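Local coordinates for protein peroxiredoxin (Clostridioides difficile, PDB 6TSB) that hydrolyses beta-1,4 linkages in chitin as the chitinase domain of a spore coat protein that probably also acts as a thiol-specific peroxidase, at residues 288-291 / 292-295; 308-311 / 312-315. All blocks are in the same frame, centred on the assembly; numbering follows the deposited sequence.

Contact 1: residues 288-291 / 292-295; sequences RFDN and TAQV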
loop_
_atom_site.group_PDB
_atom_site.type_symbol
_atom_site.label_atom_id
_atom_site.label_comp_id
_atom_site.label_asym_id
_atom_site.label_seq_id
_atom_site.Cartn_x
_atom_site.Cartn_y
_atom_site.Cartn_z
ATOM N N ARG A 288 -7.409 1.131 0.558
ATOM C CA ARG A 288 -7.583 1.257 -0.918
ATOM C C ARG A 288 -6.997 2.597 -1.389
ATOM O O ARG A 288 -6.826 3.522 -0.550
ATOM C CB ARG A 288 -9.065 1.168 -1.300
ATOM C CG ARG A 288 -9.743 -0.148 -0.950
ATOM C CD ARG A 288 -9.422 -1.234 -1.955
ATOM N NE ARG A 288 -9.755 -2.556 -1.437
ATOM C CZ ARG A 288 -10.896 -3.209 -1.652
ATOM N NH1 ARG A 288 -11.857 -2.671 -2.387
ATOM N NH2 ARG A 288 -11.071 -4.405 -1.115
ATOM N N PHE A 289 -6.697 2.709 -2.683
ATOM C CA PHE A 289 -6.105 3.925 -3.312
ATOM C C PHE A 289 -6.766 4.205 -4.677
ATOM O O PHE A 289 -6.867 3.313 -5.577
ATOM C CB PHE A 289 -4.570 3.837 -3.396
ATOM C CG PHE A 289 -3.894 5.182 -3.415
ATOM C CD1 PHE A 289 -3.816 5.913 -4.588
ATOM C CD2 PHE A 289 -3.401 5.742 -2.250
ATOM C CE1 PHE A 289 -3.227 7.165 -4.600
ATOM C CE2 PHE A 289 -2.817 7.000 -2.254
ATOM C CZ PHE A 289 -2.733 7.710 -3.429
ATOM N N ASP A 290 -7.217 5.453 -4.833
ATOM C CA ASP A 290 -7.685 6.027 -6.117
ATOM C C ASP A 290 -6.471 6.688 -6.765
ATOM O O ASP A 290 -6.026 7.723 -6.257
ATOM C CB ASP A 290 -8.862 6.963 -5.860
ATOM C CG ASP A 290 -9.707 7.264 -7.078
ATOM O OD1 ASP A 290 -9.150 7.224 -8.211
ATOM O OD2 ASP A 290 -10.926 7.537 -6.877
ATOM N N ASN A 291 -5.924 6.061 -7.812
ATOM C CA ASN A 291 -4.709 6.523 -8.547
ATOM C C ASN A 291 -5.040 7.640 -9.551
ATOM O O ASN A 291 -4.087 8.377 -9.937
ATOM C CB ASN A 291 -4.012 5.343 -9.230
ATOM C CG ASN A 291 -3.161 4.600 -8.230
ATOM O OD1 ASN A 291 -3.519 3.512 -7.789
ATOM N ND2 ASN A 291 -2.087 5.237 -7.804
ATOM N N THR A 292 -6.312 7.723 -9.980
ATOM C CA THR A 292 -6.927 8.877 -10.710
ATOM C C THR A 292 -6.965 10.072 -9.731
ATOM O O THR A 292 -6.103 10.973 -9.864
ATOM C CB THR A 292 -8.310 8.513 -11.292
ATOM O OG1 THR A 292 -8.358 7.180 -11.813
ATOM C CG2 THR A 292 -8.750 9.454 -12.393
ATOM N N ALA A 293 -7.818 9.973 -8.699
ATOM C CA ALA A 293 -8.061 10.955 -7.609
ATOM C C ALA A 293 -6.769 11.320 -6.871
ATOM O O ALA A 293 -6.663 12.491 -6.463
ATOM C CB ALA A 293 -9.090 10.416 -6.650
ATOM N N GLN A 294 -5.831 10.377 -6.734
ATOM C CA GLN A 294 -4.496 10.551 -6.093
ATOM C C GLN A 294 -4.606 10.675 -4.557
ATOM O O GLN A 294 -3.693 11.265 -3.936
ATOM C CB GLN A 294 -3.744 11.696 -6.767
ATOM C CG GLN A 294 -3.012 11.228 -8.017
ATOM C CD GLN A 294 -2.019 12.229 -8.564
ATOM O OE1 GLN A 294 -1.958 12.448 -9.771
ATOM N NE2 GLN A 294 -1.218 12.836 -7.696
ATOM N N VAL A 295 -5.602 10.029 -3.946
ATOM C CA VAL A 295 -5.856 10.065 -2.474
ATOM C C VAL A 295 -6.176 8.668 -1.930
ATOM O O VAL A 295 -6.796 7.855 -2.619
ATOM C CB VAL A 295 -7.007 11.027 -2.134
ATOM C CG1 VAL A 295 -6.581 12.461 -2.376
ATOM C CG2 VAL A 295 -8.302 10.690 -2.870
#
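D290 meets A293, Q294 and V295 round this tight turn, first through its backbone. Its carbonyl oxygen takes two amides that follow one another. Q294 N lies 2.7 Å from D290 O. V295 N, at 3.3 Å from D290 O, makes a bond that is both long and bent. Going the other way, D290 N reaches V295 O at 3.3 Å, also a long bond, though a fairly straight one.

The aspartate side chain adds a bond of its own. With CG anti to the backbone N (chi1 -161°), the carboxylate lies over the turn, and D290 OD1 accepts A293 N at 3.1 Å. The bond is nearly straight at the hydrogen (166°) but comes in steeply from above the carboxylate plane. D290 OD2 looks across the interface instead, bonded to S228 and H221 of the second subunit, so both oxygens of this buried acid are used.

Van der Waals contacts fill in around this. The methyl of A293 presses on the carboxylate, CB to D290 CG being 3.2 Å. F289 turns a face of its ring to V295, whose O sits above the middle of the ring. The approach of F289 CZ to Q294 C, at 3.7 Å, is oblique. Farther round, Q294 CG packs on N291 O at 3.6 Å.

Q294 has a positive phi (73°), and it and V295 together stand opposite D290: this is a G1 beta bulge, closing the beta hairpin between strands 286-290 and 295-300.

Contact 2: residues 308-311 / 312-315; sequences YDDA and LSIF
Between D310 and F315 the backbone enters its first helical turn, I314 N bonding to D310 O at 3.1 Å and F315 N to A311 O at 3.0 Å. D310 sits just before the helix with its side chain folded back over the first turn: CG lies between the backbone N and the carbonyl carbon (chi1 68°), which brings OD1 round to the amides at the helix start. S313 N meets D310 OD1 at 3.2 Å, nearly along the C-O axis and almost straight at the hydrogen (167°); L312 N adds a weak, bent bond to the same oxygen.

The return bond comes from S313. Its hydroxyl, turned back toward the incoming chain, accepts D310 N, with OG 3.3 Å from that nitrogen. D310 as N-cap and S313 three residues on thus exchange side-chain-to-backbone bonds in both directions, the capping box that starts helix 311-323. A carboxylate placed here would probably be steadied by the positive end of the helix dipole. D310 OD2 turns to the hydroxyl of Y287, with a weak bond from Y364.

S313 OG has a second job: it donates to D309 OD2 at 3.1 Å, coming from well above the carboxylate plane (56° out of it). K317, one turn farther along the helix, makes a salt bridge to that same oxygen, so D309 OD2 has both a hydroxyl and a lysine as partners.

I314 is packed tightly against the N-cap residue, its CG1 only 3.1 Å from D310 O, while D309 CB lies 4.2 Å from I314 CG1. Beyond this, I314 packs on L342, T345 and M346 of helix 341-351, and on I258 of the second subunit.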
loop_
_atom_site.group_PDB
_atom_site.type_symbol
_atom_site.label_atom_id
_atom_site.label_comp_id
_atom_site.label_asym_id
_atom_site.label_seq_id
_atom_site.Cartn_x
_atom_site.Cartn_y
_atom_site.Cartn_z
ATOM N N TYR A 308 -9.214 10.272 3.715
ATOM C CA TYR A 308 -8.186 11.026 4.470
ATOM C C TYR A 308 -7.006 11.267 3.536
ATOM O O TYR A 308 -7.151 10.963 2.343
ATOM C CB TYR A 308 -7.829 10.290 5.765
ATOM C CG TYR A 308 -7.142 8.956 5.618
ATOM C CD1 TYR A 308 -7.836 7.839 5.178
ATOM C CD2 TYR A 308 -5.808 8.794 5.962
ATOM C CE1 TYR A 308 -7.212 6.604 5.037
ATOM C CE2 TYR A 308 -5.174 7.565 5.850
ATOM C CZ TYR A 308 -5.879 6.464 5.382
ATOM O OH TYR A 308 -5.269 5.252 5.247
ATOM N N ASP A 309 -5.932 11.851 4.069
ATOM C CA ASP A 309 -4.602 12.017 3.432
ATOM C C ASP A 309 -3.533 11.258 4.259
ATOM O O ASP A 309 -3.480 11.386 5.525
ATOM C CB ASP A 309 -4.274 13.508 3.272
ATOM C CG ASP A 309 -5.031 14.187 2.134
ATOM O OD1 ASP A 309 -6.288 14.301 2.216
ATOM O OD2 ASP A 309 -4.363 14.566 1.149
ATOM N N ASP A 310 -2.688 10.487 3.574
ATOM C CA ASP A 310 -1.544 9.756 4.190
ATOM C C ASP A 310 -0.272 10.340 3.585
ATOM O O ASP A 310 -0.360 11.443 3.003
ATOM C CB ASP A 310 -1.681 8.242 4.008
ATOM C CG ASP A 310 -1.537 7.774 2.569
ATOM O OD1 ASP A 310 -1.430 8.644 1.657
ATOM O OD2 ASP A 310 -1.539 6.536 2.367
ATOM N N ALA A 311 0.847 9.639 3.704
ATOM C CA ALA A 311 2.184 10.173 3.364
ATOM C C ALA A 311 2.326 10.373 1.840
ATOM O O ALA A 311 3.069 11.304 1.391
ATOM C CB ALA A 311 3.217 9.225 3.892
ATOM N N LEU A 312 1.691 9.481 1.078
ATOM C CA LEU A 312 1.737 9.454 -0.404
ATOM C C LEU A 312 0.898 10.621 -0.957
ATOM O O LEU A 312 1.460 11.425 -1.724
ATOM C CB LEU A 312 1.218 8.111 -0.928
ATOM C CG LEU A 312 1.122 8.027 -2.451
ATOM C CD1 LEU A 312 2.514 8.174 -3.074
ATOM C CD2 LEU A 312 0.415 6.746 -2.910
ATOM N N SER A 313 -0.393 10.718 -0.615
ATOM C CA SER A 313 -1.251 11.842 -1.087
ATOM C C SER A 313 -0.713 13.194 -0.564
ATOM O O SER A 313 -0.885 14.179 -1.296
ATOM C CB SER A 313 -2.714 11.613 -0.805
ATOM O OG SER A 313 -2.999 11.793 0.570
ATOM N N ILE A 314 0.044 13.256 0.541
ATOM C CA ILE A 314 0.710 14.533 0.981
ATOM C C ILE A 314 1.952 14.812 0.139
ATOM O O ILE A 314 2.256 16.017 -0.133
ATOM C CB ILE A 314 1.091 14.519 2.473
ATOM C CG1 ILE A 314 -0.152 14.480 3.365
ATOM C CG2 ILE A 314 2.007 15.687 2.823
ATOM C CD1 ILE A 314 0.147 14.155 4.798
ATOM N N PHE A 315 2.705 13.772 -0.215
ATOM C CA PHE A 315 3.858 13.922 -1.141
ATOM C C PHE A 315 3.365 14.468 -2.499
ATOM O O PHE A 315 3.940 15.430 -3.012
ATOM C CB PHE A 315 4.580 12.587 -1.296
ATOM C CG PHE A 315 5.548 12.568 -2.445
ATOM C CD1 PHE A 315 6.800 13.145 -2.320
ATOM C CD2 PHE A 315 5.188 11.978 -3.653
ATOM C CE1 PHE A 315 7.689 13.132 -3.383
ATOM C CE2 PHE A 315 6.075 11.962 -4.716
ATOM C CZ PHE A 315 7.322 12.539 -4.580
#

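Both contacts lie about 30 Å or more from the centre of the chain, on the three-stranded antiparallel sheet and the following helix, their centres about 10 Å apart. Contact 1 closes a hairpin and is partly exposed, at T292; contact 2, at the start of helix 311-323, is buried. They touch: F289 CE2 packs on L312 CD2 at 3.3 Å, and Q294 O lies 3.3 Å from S313 CB. Each has an aspartate whose side chain accepts from backbone N-H groups, one in contact 1 and two, one weak, in contact 2. The acid of contact 1 links across the subunit interface, that of contact 2 back to strand 286-290, which contact 1 closes. Both also pack on the second subunit.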